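Local coordinates for protein galactose-1-phosphate uridylyltransferase (Pyrobaculum aerophilum str. IM2, PDB 6K9Z) that probably transfers uridylyl groups between UDP-glucose and hexose 1-phosphates, and binds zinc, iron and UDP, at residues D90-P95 with A236-A241; R182-N187 with A303-A308; N187-A192 with T219-A224; H202-Y207 with K231-A236. The protein carries 1 engineered substitution. All blocks are in the same frame, centred on the assembly; numbering follows the deposited sequence.

Interaction 1: residues D90-P95 with A236-A241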
loop_
_atom_site.group_PDB
_atom_site.type_symbol
_atom_site.label_atom_id
_atom_site.label_comp_id
_atom_site.label_asym_id
_atom_site.label_seq_id
_atom_site.Cartn_x
_atom_site.Cartn_y
_atom_site.Cartn_z
ATOM N N ASP A 90 1.622 -17.400 17.098
ATOM C CA ASP A 90 2.242 -16.053 16.902
ATOM C C ASP A 90 3.652 -15.981 17.519
ATOM O O ASP A 90 3.944 -16.707 18.473
ATOM C CB ASP A 90 1.337 -14.946 17.479
ATOM C CG ASP A 90 1.843 -13.560 17.116
ATOM O OD1 ASP A 90 2.357 -13.403 15.965
ATOM O OD2 ASP A 90 1.824 -12.669 17.986
ATOM N N LEU A 91 4.454 -15.037 17.062
ATOM C CA LEU A 91 5.731 -14.637 17.705
ATOM C C LEU A 91 5.486 -14.400 19.194
ATOM O O LEU A 91 6.280 -14.846 20.030
ATOM C CB LEU A 91 6.219 -13.377 17.006
ATOM C CG LEU A 91 7.551 -12.824 17.476
ATOM C CD1 LEU A 91 8.672 -13.829 17.234
ATOM C CD2 LEU A 91 7.804 -11.524 16.727
ATOM N N SER A 92 4.370 -13.752 19.544
ATOM C CA SER A 92 4.061 -13.377 20.948
ATOM C C SER A 92 3.801 -14.597 21.828
ATOM O O SER A 92 3.858 -14.452 23.072
ATOM C CB SER A 92 2.912 -12.380 21.023
ATOM O OG SER A 92 1.663 -12.954 20.681
ATOM N N ASP A 93 3.591 -15.785 21.253
ATOM C CA ASP A 93 3.385 -17.019 22.064
ATOM C C ASP A 93 4.721 -17.645 22.459
ATOM O O ASP A 93 4.727 -18.517 23.330
ATOM C CB ASP A 93 2.495 -18.000 21.321
ATOM C CG ASP A 93 1.117 -17.423 21.098
ATOM O OD1 ASP A 93 0.444 -17.145 22.109
ATOM O OD2 ASP A 93 0.707 -17.263 19.931
ATOM N N LEU A 94 5.823 -17.172 21.913
ATOM C CA LEU A 94 7.157 -17.736 22.225
ATOM C C LEU A 94 7.704 -17.099 23.502
ATOM O O LEU A 94 7.453 -15.923 23.791
ATOM C CB LEU A 94 8.103 -17.482 21.052
ATOM C CG LEU A 94 7.768 -18.227 19.757
ATOM C CD1 LEU A 94 8.641 -17.706 18.620
ATOM C CD2 LEU A 94 7.896 -19.739 19.923
ATOM N N PRO A 95 8.527 -17.834 24.269
ATOM C CA PRO A 95 9.120 -17.282 25.475
ATOM C C PRO A 95 10.031 -16.102 25.116
ATOM O O PRO A 95 10.626 -16.111 24.029
ATOM C CB PRO A 95 9.967 -18.417 26.055
ATOM C CG PRO A 95 9.570 -19.672 25.325
ATOM C CD PRO A 95 8.862 -19.245 24.063
ATOM N N ALA A 236 -1.114 -8.009 23.079
ATOM C CA ALA A 236 -2.259 -7.090 23.199
ATOM C C ALA A 236 -3.092 -7.132 21.907
ATOM O O ALA A 236 -4.319 -7.166 21.993
ATOM C CB ALA A 236 -1.785 -5.704 23.467
ATOM N N LEU A 237 -2.444 -7.169 20.751
ATOM C CA LEU A 237 -3.158 -7.136 19.448
ATOM C C LEU A 237 -3.943 -8.428 19.332
ATOM O O LEU A 237 -5.052 -8.352 18.786
ATOM C CB LEU A 237 -2.200 -6.944 18.264
ATOM C CG LEU A 237 -1.593 -5.550 18.211
ATOM C CD1 LEU A 237 -0.702 -5.363 16.989
ATOM C CD2 LEU A 237 -2.676 -4.491 18.200
ATOM N N LYS A 238 -3.404 -9.533 19.858
ATOM C CA LYS A 238 -3.988 -10.883 19.707
ATOM C C LYS A 238 -5.353 -10.899 20.373
ATOM O O LYS A 238 -6.211 -11.701 19.944
ATOM C CB LYS A 238 -3.057 -11.936 20.298
ATOM C CG LYS A 238 -3.049 -13.280 19.608
ATOM C CD LYS A 238 -2.033 -14.235 20.205
ATOM C CE LYS A 238 -2.068 -15.606 19.568
ATOM N NZ LYS A 238 -2.015 -16.685 20.573
ATOM N N GLN A 239 -5.565 -10.088 21.419
ATOM C CA GLN A 239 -6.878 -10.117 22.127
ATOM C C GLN A 239 -7.670 -8.802 22.052
ATOM O O GLN A 239 -8.869 -8.849 22.373
ATOM C CB GLN A 239 -6.712 -10.467 23.608
ATOM C CG GLN A 239 -5.318 -10.921 24.009
ATOM C CD GLN A 239 -5.117 -10.807 25.501
ATOM O OE1 GLN A 239 -5.994 -11.142 26.295
ATOM N NE2 GLN A 239 -3.953 -10.320 25.894
ATOM N N VAL A 240 -7.066 -7.682 21.645
ATOM C CA VAL A 240 -7.829 -6.401 21.679
ATOM C C VAL A 240 -9.144 -6.584 20.923
ATOM O O VAL A 240 -10.101 -5.969 21.314
ATOM C CB VAL A 240 -7.008 -5.209 21.147
ATOM C CG1 VAL A 240 -6.650 -5.376 19.680
ATOM C CG2 VAL A 240 -7.738 -3.894 21.381
ATOM N N ALA A 241 -9.197 -7.421 19.891
ATOM C CA ALA A 241 -10.459 -7.631 19.124
ATOM C C ALA A 241 -11.167 -8.946 19.530
ATOM O O ALA A 241 -12.206 -9.205 18.982
ATOM C CB ALA A 241 -10.181 -7.529 17.631
#

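Interaction 2: residues R182-N187 with A303-A308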
loop_
_atom_site.group_PDB
_atom_site.type_symbol
_atom_site.label_atom_id
_atom_site.label_comp_id
_atom_site.label_asym_id
_atom_site.label_seq_id
_atom_site.Cartn_x
_atom_site.Cartn_y
_atom_site.Cartn_z
ATOM N N ARG A 182 -0.918 8.334 23.898
ATOM C CA ARG A 182 -1.053 7.151 23.008
ATOM C C ARG A 182 -0.035 6.068 23.381
ATOM O O ARG A 182 0.110 5.120 22.594
ATOM C CB ARG A 182 -0.934 7.572 21.540
ATOM C CG ARG A 182 -2.187 8.231 20.985
ATOM C CD ARG A 182 -1.983 8.763 19.580
ATOM N NE ARG A 182 -0.782 9.573 19.524
ATOM C CZ ARG A 182 -0.754 10.888 19.672
ATOM N NH1 ARG A 182 -1.875 11.559 19.862
ATOM N NH2 ARG A 182 0.398 11.527 19.616
ATOM N N LEU A 183 0.659 6.205 24.516
ATOM C CA LEU A 183 1.662 5.168 24.857
ATOM C C LEU A 183 0.874 3.913 25.221
ATOM O O LEU A 183 -0.077 4.052 26.003
ATOM C CB LEU A 183 2.499 5.681 26.036
ATOM C CG LEU A 183 3.734 4.863 26.413
ATOM C CD1 LEU A 183 4.739 4.744 25.271
ATOM C CD2 LEU A 183 4.449 5.527 27.582
ATOM N N VAL A 184 1.232 2.741 24.729
ATOM C CA VAL A 184 0.540 1.490 25.138
ATOM C C VAL A 184 1.453 0.667 26.065
ATOM O O VAL A 184 0.917 -0.086 26.876
ATOM C CB VAL A 184 0.048 0.678 23.944
ATOM C CG1 VAL A 184 -0.963 1.480 23.148
ATOM C CG2 VAL A 184 1.206 0.170 23.117
ATOM N N PHE A 185 2.781 0.815 25.954
ATOM C CA PHE A 185 3.738 0.038 26.770
ATOM C C PHE A 185 5.087 0.732 26.749
ATOM O O PHE A 185 5.487 1.334 25.732
ATOM C CB PHE A 185 3.825 -1.411 26.295
ATOM C CG PHE A 185 4.886 -2.194 27.016
ATOM C CD1 PHE A 185 4.670 -2.622 28.315
ATOM C CD2 PHE A 185 6.111 -2.490 26.429
ATOM C CE1 PHE A 185 5.637 -3.342 29.009
ATOM C CE2 PHE A 185 7.106 -3.136 27.160
ATOM C CZ PHE A 185 6.862 -3.576 28.442
ATOM N N GLN A 186 5.825 0.629 27.857
ATOM C CA GLN A 186 7.232 1.046 27.830
ATOM C C GLN A 186 7.976 0.216 28.844
ATOM O O GLN A 186 7.385 -0.292 29.816
ATOM C CB GLN A 186 7.370 2.545 28.080
ATOM C CG GLN A 186 7.102 2.921 29.542
ATOM C CD GLN A 186 7.214 4.412 29.727
ATOM O OE1 GLN A 186 8.203 5.007 29.325
ATOM N NE2 GLN A 186 6.186 5.017 30.324
ATOM N N ASN A 187 9.259 0.064 28.563
ATOM C CA ASN A 187 10.224 -0.557 29.500
ATOM C C ASN A 187 11.432 0.385 29.613
ATOM O O ASN A 187 11.352 1.571 29.224
ATOM C CB ASN A 187 10.479 -2.046 29.253
ATOM C CG ASN A 187 11.050 -2.352 27.889
ATOM O OD1 ASN A 187 11.683 -1.502 27.278
ATOM N ND2 ASN A 187 10.837 -3.567 27.420
ATOM N N ALA A 303 -6.010 3.746 23.686
ATOM C CA ALA A 303 -6.629 3.457 25.006
ATOM C C ALA A 303 -7.073 1.988 25.019
ATOM O O ALA A 303 -6.893 1.274 26.054
ATOM C CB ALA A 303 -7.797 4.391 25.273
ATOM N N ARG A 304 -7.679 1.539 23.916
ATOM C CA ARG A 304 -8.206 0.145 23.812
ATOM C C ARG A 304 -7.068 -0.875 23.799
ATOM O O ARG A 304 -7.134 -1.918 24.504
ATOM C CB ARG A 304 -9.042 -0.048 22.548
ATOM C CG ARG A 304 -10.409 0.587 22.644
ATOM C CD ARG A 304 -11.100 0.425 21.302
ATOM N NE ARG A 304 -11.440 -0.960 20.897
ATOM C CZ ARG A 304 -10.837 -1.693 19.919
ATOM N NH1 ARG A 304 -9.809 -1.209 19.220
ATOM N NH2 ARG A 304 -11.296 -2.926 19.664
ATOM N N ILE A 305 -6.008 -0.588 23.044
ATOM C CA ILE A 305 -4.818 -1.489 22.999
ATOM C C ILE A 305 -4.231 -1.552 24.404
ATOM O O ILE A 305 -3.936 -2.655 24.876
ATOM C CB ILE A 305 -3.788 -1.017 21.956
ATOM C CG1 ILE A 305 -4.367 -1.107 20.546
ATOM C CG2 ILE A 305 -2.474 -1.770 22.080
ATOM C CD1 ILE A 305 -3.457 -0.589 19.502
ATOM N N LYS A 306 -4.045 -0.398 25.023
ATOM C CA LYS A 306 -3.409 -0.333 26.365
ATOM C C LYS A 306 -4.233 -1.151 27.360
ATOM O O LYS A 306 -3.602 -1.909 28.181
ATOM C CB LYS A 306 -3.175 1.105 26.813
ATOM C CG LYS A 306 -2.355 1.256 28.100
ATOM C CD LYS A 306 -2.338 2.702 28.470
ATOM C CE LYS A 306 -1.028 3.145 29.041
ATOM N NZ LYS A 306 -0.961 2.699 30.445
ATOM N N ALA A 307 -5.560 -1.053 27.332
ATOM C CA ALA A 307 -6.436 -1.779 28.284
ATOM C C ALA A 307 -6.208 -3.278 28.054
ATOM O O ALA A 307 -6.064 -4.041 29.068
ATOM C CB ALA A 307 -7.890 -1.377 28.117
ATOM N N ALA A 308 -6.202 -3.716 26.783
ATOM C CA ALA A 308 -6.039 -5.148 26.439
ATOM C C ALA A 308 -4.664 -5.622 26.909
ATOM O O ALA A 308 -4.524 -6.783 27.372
ATOM C CB ALA A 308 -6.201 -5.403 24.951
HETATM O O HOH W 1 0.779 -0.188 29.600
#

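Interaction 3: residues N187-A192 with T219-A224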
loop_
_atom_site.group_PDB
_atom_site.type_symbol
_atom_site.label_atom_id
_atom_site.label_comp_id
_atom_site.label_asym_id
_atom_site.label_seq_id
_atom_site.Cartn_x
_atom_site.Cartn_y
_atom_site.Cartn_z
ATOM N N ASN A 187 9.259 0.064 28.563
ATOM C CA ASN A 187 10.224 -0.557 29.500
ATOM C C ASN A 187 11.432 0.385 29.613
ATOM O O ASN A 187 11.352 1.571 29.224
ATOM C CB ASN A 187 10.479 -2.046 29.253
ATOM C CG ASN A 187 11.050 -2.352 27.889
ATOM O OD1 ASN A 187 11.683 -1.502 27.278
ATOM N ND2 ASN A 187 10.837 -3.567 27.420
ATOM N N ARG A 188 12.522 -0.103 30.175
ATOM C CA ARG A 188 13.663 0.818 30.377
ATOM C C ARG A 188 14.215 1.263 29.038
ATOM O O ARG A 188 14.860 2.309 29.072
ATOM C CB ARG A 188 14.775 0.150 31.183
ATOM C CG ARG A 188 14.361 -0.079 32.623
ATOM C CD ARG A 188 15.380 -0.850 33.393
ATOM N NE ARG A 188 14.984 -0.878 34.785
ATOM C CZ ARG A 188 15.791 -1.188 35.777
ATOM N NH1 ARG A 188 17.022 -1.571 35.493
ATOM N NH2 ARG A 188 15.396 -1.126 37.047
ATOM N N ASN A 189 14.029 0.499 27.950
ATOM C CA ASN A 189 14.790 0.789 26.703
ATOM C C ASN A 189 13.864 1.102 25.522
ATOM O O ASN A 189 14.422 1.541 24.477
ATOM C CB ASN A 189 15.795 -0.302 26.367
ATOM C CG ASN A 189 17.033 -0.191 27.242
ATOM O OD1 ASN A 189 17.688 0.842 27.177
ATOM N ND2 ASN A 189 17.375 -1.198 28.045
ATOM N N TRP A 190 12.562 0.871 25.649
ATOM C CA TRP A 190 11.604 0.943 24.496
ATOM C C TRP A 190 10.294 1.626 24.896
ATOM O O TRP A 190 9.872 1.540 26.060
ATOM C CB TRP A 190 11.354 -0.427 23.895
ATOM C CG TRP A 190 12.619 -1.041 23.388
ATOM C CD1 TRP A 190 13.510 -1.770 24.122
ATOM C CD2 TRP A 190 13.159 -0.954 22.056
ATOM N NE1 TRP A 190 14.579 -2.117 23.351
ATOM C CE2 TRP A 190 14.381 -1.673 22.072
ATOM C CE3 TRP A 190 12.656 -0.505 20.825
ATOM C CZ2 TRP A 190 15.162 -1.823 20.926
ATOM C CZ3 TRP A 190 13.446 -0.624 19.703
ATOM C CH2 TRP A 190 14.676 -1.279 19.758
ATOM N N LYS A 191 9.731 2.381 23.948
ATOM C CA LYS A 191 8.371 2.919 24.048
ATOM C C LYS A 191 7.587 2.389 22.840
ATOM O O LYS A 191 8.073 2.518 21.689
ATOM C CB LYS A 191 8.396 4.443 23.925
ATOM C CG LYS A 191 8.691 5.196 25.162
ATOM C CD LYS A 191 8.021 6.618 25.019
ATOM C CE LYS A 191 8.079 7.392 26.286
ATOM N NZ LYS A 191 7.499 8.738 26.111
ATOM N N ALA A 192 6.400 1.875 23.094
ATOM C CA ALA A 192 5.422 1.455 22.074
ATOM C C ALA A 192 4.194 2.365 22.176
ATOM O O ALA A 192 3.648 2.494 23.267
ATOM C CB ALA A 192 5.043 0.034 22.396
ATOM N N THR A 219 22.464 -2.875 22.261
ATOM C CA THR A 219 23.154 -3.672 23.287
ATOM C C THR A 219 22.358 -4.919 23.622
ATOM O O THR A 219 21.157 -4.967 23.310
ATOM C CB THR A 219 23.376 -2.849 24.559
ATOM O OG1 THR A 219 22.083 -2.568 25.101
ATOM C CG2 THR A 219 24.135 -1.576 24.250
ATOM N N ASP A 220 22.984 -5.857 24.337
ATOM C CA ASP A 220 22.284 -7.102 24.704
ATOM C C ASP A 220 21.053 -6.775 25.557
ATOM O O ASP A 220 19.959 -7.399 25.344
ATOM C CB ASP A 220 23.193 -8.042 25.482
ATOM C CG ASP A 220 22.531 -9.390 25.620
ATOM O OD1 ASP A 220 22.446 -10.090 24.583
ATOM O OD2 ASP A 220 22.052 -9.718 26.749
ATOM N N GLU A 221 21.200 -5.822 26.458
ATOM C CA GLU A 221 20.081 -5.404 27.326
ATOM C C GLU A 221 18.944 -4.812 26.467
ATOM O O GLU A 221 17.742 -5.009 26.762
ATOM C CB GLU A 221 20.580 -4.343 28.294
ATOM C CG GLU A 221 19.624 -4.127 29.436
ATOM C CD GLU A 221 19.563 -5.271 30.450
ATOM O OE1 GLU A 221 20.504 -6.138 30.435
ATOM O OE2 GLU A 221 18.557 -5.308 31.264
ATOM N N GLU A 222 19.302 -3.945 25.525
ATOM C CA GLU A 222 18.293 -3.335 24.623
ATOM C C GLU A 222 17.590 -4.444 23.863
ATOM O O GLU A 222 16.387 -4.350 23.674
ATOM C CB GLU A 222 18.948 -2.299 23.729
ATOM C CG GLU A 222 19.316 -1.005 24.436
ATOM C CD GLU A 222 20.084 -0.104 23.498
ATOM O OE1 GLU A 222 21.070 -0.573 22.919
ATOM O OE2 GLU A 222 19.571 0.977 23.197
ATOM N N VAL A 223 18.311 -5.465 23.418
ATOM C CA VAL A 223 17.647 -6.550 22.652
ATOM C C VAL A 223 16.694 -7.341 23.557
ATOM O O VAL A 223 15.624 -7.728 23.095
ATOM C CB VAL A 223 18.688 -7.422 21.951
ATOM C CG1 VAL A 223 18.053 -8.671 21.346
ATOM C CG2 VAL A 223 19.378 -6.576 20.885
ATOM N N ALA A 224 17.071 -7.638 24.798
ATOM C CA ALA A 224 16.182 -8.306 25.767
ATOM C C ALA A 224 14.928 -7.449 25.960
ATOM O O ALA A 224 13.815 -7.990 25.893
ATOM C CB ALA A 224 16.902 -8.546 27.073
HETATM O O HOH W 2 17.162 2.379 23.972
#

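Interaction 4: residues H202-Y207 with K231-A236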
loop_
_atom_site.group_PDB
_atom_site.type_symbol
_atom_site.label_atom_id
_atom_site.label_comp_id
_atom_site.label_asym_id
_atom_site.label_seq_id
_atom_site.Cartn_x
_atom_site.Cartn_y
_atom_site.Cartn_z
ATOM N N HIS A 202 -5.120 -0.868 13.745
ATOM C CA HIS A 202 -4.396 -0.974 15.034
ATOM C C HIS A 202 -2.908 -0.798 14.809
ATOM O O HIS A 202 -2.211 -1.875 14.737
ATOM C CB HIS A 202 -4.652 -2.310 15.721
ATOM C CG HIS A 202 -6.039 -2.424 16.251
ATOM N ND1 HIS A 202 -7.106 -2.875 15.463
ATOM C CD2 HIS A 202 -6.556 -2.121 17.450
ATOM C CE1 HIS A 202 -8.213 -2.867 16.213
ATOM N NE2 HIS A 202 -7.900 -2.410 17.437
ATOM N N GLU A 203 -2.389 0.419 14.878
ATOM C CA GLU A 203 -0.994 0.660 14.453
ATOM C C GLU A 203 -0.185 1.057 15.682
ATOM O O GLU A 203 -0.609 1.948 16.408
ATOM C CB GLU A 203 -0.950 1.695 13.331
ATOM C CG GLU A 203 0.489 2.009 12.900
ATOM C CD GLU A 203 0.547 2.775 11.584
ATOM O OE1 GLU A 203 -0.536 3.020 11.009
ATOM O OE2 GLU A 203 1.675 3.168 11.190
ATOM N N VAL A 204 0.891 0.330 15.914
ATOM C CA VAL A 204 1.797 0.594 17.058
ATOM C C VAL A 204 3.215 0.693 16.528
ATOM O O VAL A 204 3.651 -0.192 15.739
ATOM C CB VAL A 204 1.632 -0.489 18.142
ATOM C CG1 VAL A 204 2.592 -0.188 19.302
ATOM C CG2 VAL A 204 0.232 -0.627 18.658
ATOM N N HIS A 205 3.922 1.763 16.901
ATOM C CA HIS A 205 5.365 1.927 16.583
ATOM C C HIS A 205 6.174 1.674 17.849
ATOM O O HIS A 205 5.743 2.154 18.952
ATOM C CB HIS A 205 5.611 3.305 16.007
ATOM C CG HIS A 205 5.056 3.502 14.646
ATOM N ND1 HIS A 205 5.441 4.541 13.865
ATOM C CD2 HIS A 205 4.104 2.808 13.974
ATOM C CE1 HIS A 205 4.751 4.499 12.741
ATOM N NE2 HIS A 205 3.902 3.443 12.793
ATOM N N ILE A 206 7.270 0.945 17.719
ATOM C CA ILE A 206 8.116 0.571 18.873
ATOM C C ILE A 206 9.477 1.223 18.599
ATOM O O ILE A 206 10.221 0.794 17.660
ATOM C CB ILE A 206 8.142 -0.939 19.105
ATOM C CG1 ILE A 206 6.704 -1.482 19.254
ATOM C CG2 ILE A 206 9.003 -1.314 20.307
ATOM C CD1 ILE A 206 6.587 -2.977 19.515
ATOM N N TYR A 207 9.852 2.146 19.470
ATOM C CA TYR A 207 11.109 2.917 19.318
ATOM C C TYR A 207 12.019 2.711 20.503
ATOM O O TYR A 207 11.558 2.607 21.646
ATOM C CB TYR A 207 10.875 4.419 19.277
ATOM C CG TYR A 207 10.521 5.007 17.935
ATOM C CD1 TYR A 207 9.209 5.033 17.469
ATOM C CD2 TYR A 207 11.481 5.661 17.193
ATOM C CE1 TYR A 207 8.894 5.648 16.265
ATOM C CE2 TYR A 207 11.187 6.268 15.997
ATOM C CZ TYR A 207 9.887 6.286 15.533
ATOM O OH TYR A 207 9.642 6.913 14.340
ATOM N N LYS A 231 6.849 -8.909 22.368
ATOM C CA LYS A 231 5.964 -9.940 22.922
ATOM C C LYS A 231 4.709 -9.277 23.471
ATOM O O LYS A 231 3.594 -9.781 23.211
ATOM C CB LYS A 231 6.705 -10.744 23.990
ATOM C CG LYS A 231 5.893 -11.853 24.610
ATOM C CD LYS A 231 6.712 -12.772 25.535
ATOM C CE LYS A 231 5.862 -13.764 26.297
ATOM N NZ LYS A 231 5.280 -14.770 25.401
ATOM N N ILE A 232 4.876 -8.263 24.321
ATOM C CA ILE A 232 3.712 -7.687 25.047
ATOM C C ILE A 232 2.803 -6.955 24.044
ATOM O O ILE A 232 1.575 -7.071 24.197
ATOM C CB ILE A 232 4.207 -6.826 26.216
ATOM C CG1 ILE A 232 4.785 -7.782 27.273
ATOM C CG2 ILE A 232 3.073 -5.986 26.774
ATOM C CD1 ILE A 232 5.478 -7.112 28.429
ATOM N N THR A 233 3.360 -6.222 23.078
ATOM C CA THR A 233 2.560 -5.423 22.094
ATOM C C THR A 233 1.760 -6.415 21.227
ATOM O O THR A 233 0.537 -6.263 21.036
ATOM C CB THR A 233 3.453 -4.456 21.301
ATOM O OG1 THR A 233 4.063 -3.506 22.167
ATOM C CG2 THR A 233 2.650 -3.749 20.227
ATOM N N LEU A 234 2.403 -7.481 20.759
ATOM C CA LEU A 234 1.707 -8.428 19.846
ATOM C C LEU A 234 0.678 -9.218 20.659
ATOM O O LEU A 234 -0.394 -9.533 20.145
ATOM C CB LEU A 234 2.744 -9.277 19.128
ATOM C CG LEU A 234 3.584 -8.502 18.119
ATOM C CD1 LEU A 234 4.687 -9.387 17.561
ATOM C CD2 LEU A 234 2.724 -7.916 17.002
ATOM N N CYS A 235 0.959 -9.519 21.918
ATOM C CA CYS A 235 -0.002 -10.181 22.824
ATOM C C CYS A 235 -1.270 -9.320 22.924
ATOM O O CYS A 235 -2.386 -9.844 22.791
ATOM C CB CYS A 235 0.634 -10.459 24.176
ATOM S SG CYS A 235 -0.513 -11.088 25.423
ATOM N N ALA A 236 -1.114 -8.009 23.079
ATOM C CA ALA A 236 -2.259 -7.090 23.199
ATOM C C ALA A 236 -3.092 -7.132 21.907
ATOM O O ALA A 236 -4.319 -7.166 21.993
ATOM C CB ALA A 236 -1.785 -5.704 23.467
#

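Interaction 1: residues D90-P95 with A236-A241
Asp-93 OD2 is held from two directions: Lys-238 NZ meets it at 2.9 Å on the syn lone pair, and the backbone N of Asp-90 gives it a weak bond. The salt bridge runs from the short 3-10 segment 91-93 of the N-terminal HIT-type domain, which an Asx turn at Asp-90 introduces, to helix 220-240 in the C-terminal one. Lys-238 NZ also makes a weak bond to OD1 of Asp-93, so the ammonium lies near both oxygens, with OD2 taking the sounder bond. The lysine stays extended as far as CE and bends at its last torsion (chi4 -135°), which turns NZ onto Asp-93. On the way its methylenes graze the turn: CD lies 3.9 Å from Ser-92 OG, and CE lies 4.0 Å from Asp-90 CB. Without the Asp-93 carboxylate, as with an alanine here, the Lys-238 ammonium would probably lose its close mate and the end of that chain be set free to swing. The turn has its own internal lock. Asp-90 OD2 accepts from both Ser-92 N and Ser-92 OG, while its OD1 is hydrogen-bonded to Tyr-247 OH. The two Ser-92 donors differ in approach: OG, 2.7 Å from Asp-90 OD2, arrives on the anti side, tilted 19° out of the carboxylate plane, whereas N comes from above that plane, 3.2 Å from the same Asp-90 OD2.

Interaction 2: residues R182-N187 with A303-A308
Val-184 and Ile-305 make the apolar contact between strand and helix, CG1 of the valine lying 3.7 Å from CG2 of the isoleucine. The two side chains cross obliquely, branch against branch. Ile-305 puts CG2 there because that methyl stands opposite its own backbone N, while CG1 folds back beside the N (chi1 -65°). Next to this pair Lys-306 lays its aliphatic chain along the strand backbone: CG is 3.7 Å from Val-184 O, and CE comes within 3.3 Å of Leu-183 O. These are carbon contacts, and Leu-183 O, which the lysine helps to bury, has no hydrogen-bond partner in the model. Bends at chi3 and chi4 carry the ammonium past that carbonyl. Val-184 O is served instead by a water that donates to it at 2.7 Å and receives a weak bond from Lys-306 NZ at 3.5 Å.

Strand 183-186 is one of the two outermost strands of the long antiparallel sheet within the chain, and it is interrupted by a classic beta bulge: Val-184 and Phe-185 both face Ala-192 on the neighbouring strand. The helix runs alongside this strand, the segment axes approaching to 7.6 Å at an angle of 37°. Further out, Leu-309, one turn on in the helix, packs against both Val-184 and Phe-185, and Ile-305 also touches Val-194. At the strand's start Arg-182 forms salt bridges with Glu-179, with Glu-299 at the beginning of helix 298-309, and with Glu-65 of the second subunit.

Interaction 3: residues N187-A192 with T219-A224
Asn-189 and Trp-190 meet the first turn of helix 220-240, and the turn that delivers them begins at Asn-187. Its OD1 accepts from the backbone N of Asn-189 at 3.2 Å, an Asx turn, and more weakly from the N of Trp-190. Asn-189 then sets its amide across the stem of Glu-222, OD1 lying 3.7 Å from CG, with amide and carboxylate planes 66° apart. The amide's own bonds go to Asp-225 through ND2 and to Arg-210 through OD1. A water donates to both Asn-189 O and Glu-222 OE2. Next, Trp-190 turns its indole (chi1 -60°) edge-on to the helix, and NE1 donates to Glu-222 O at 2.9 Å with an N-H...O angle of 147°. Were the indole N-H removed, by a phenylalanine for instance, Glu-222 O is likely to lose this donor and a gap to open beside the helix. Glu-222 is itself fixed: OE1 takes Thr-219 N at 2.8 Å on its anti lone pair, while Thr-219 OG1 accepts from Glu-222 N. This reciprocal pair is a capping box, a common N-terminal capping arrangement of alpha helices, here starting the helix that packs on the half-barrel sheet.

Interaction 4: residues H202-Y207 with K231-A236
Thr-233 faces strand 202-207 with both branches, each meeting a different aliphatic residue tip to tip. Its CB lies 3.9 Å from Ile-206 CD1. From there OG1, set beside the backbone N (chi1 -63°), comes 3.7 Å from Ile-206 CD1. That contact is plain packing, since the hydroxyl's polar partner is Ala-229 O, one turn back in its own helix. The bond turns a polar group inward, onto the helix backbone, and lets it lie against buried carbon. The other branch, CG2, points to the valine: it is 3.7 Å from Val-204 CG1 and 4.0 Å from Val-204 CB. Thr-233 thus sits between two strand residues that project from the same face, two positions apart. Ile-206 reaches it because its chain is extended about the CB-CG1 bond (chi2 -179°), which sends CD1 out toward the helix.

Neighbouring strands close the same layer, as Ala-192 and Ile-269 also touch Thr-233, and Ile-305 of helix 298-309 packs on Val-204. On the reverse face of the strand His-205 points away from the helix and donates from NE2 to Glu-203 OE2 at 2.8 Å. There too the ring of Tyr-207 stacks on that of His-266, a ligand of the bound iron. The arrangement is that of an antiparallel half-barrel sheet with one face packed by a long helix and the other turned to the metal-site residues.

From the N terminus, residues 90-95 open the first loop, which interaction 1 closes on the end of helix 220-240, joining the two HIT-type domains. Interaction 2 starts inside that loop at strand 183-186 and closes beyond it on helix 298-309, so the two cross. Interactions 3 and 4 are nested within both loops and cross each other: strands 190-193 and 202-208 follow in the chain, lie side by side in the sheet, and dock on successive parts of helix 220-240. Asn-187 is common to interactions 2 and 3, Ala-236 to interactions 1 and 4. Lys-231 further bonds to Ser-92 O and Leu-94 O, and Arg-304 to His-202, linking interaction 4 to interactions 1 and 2.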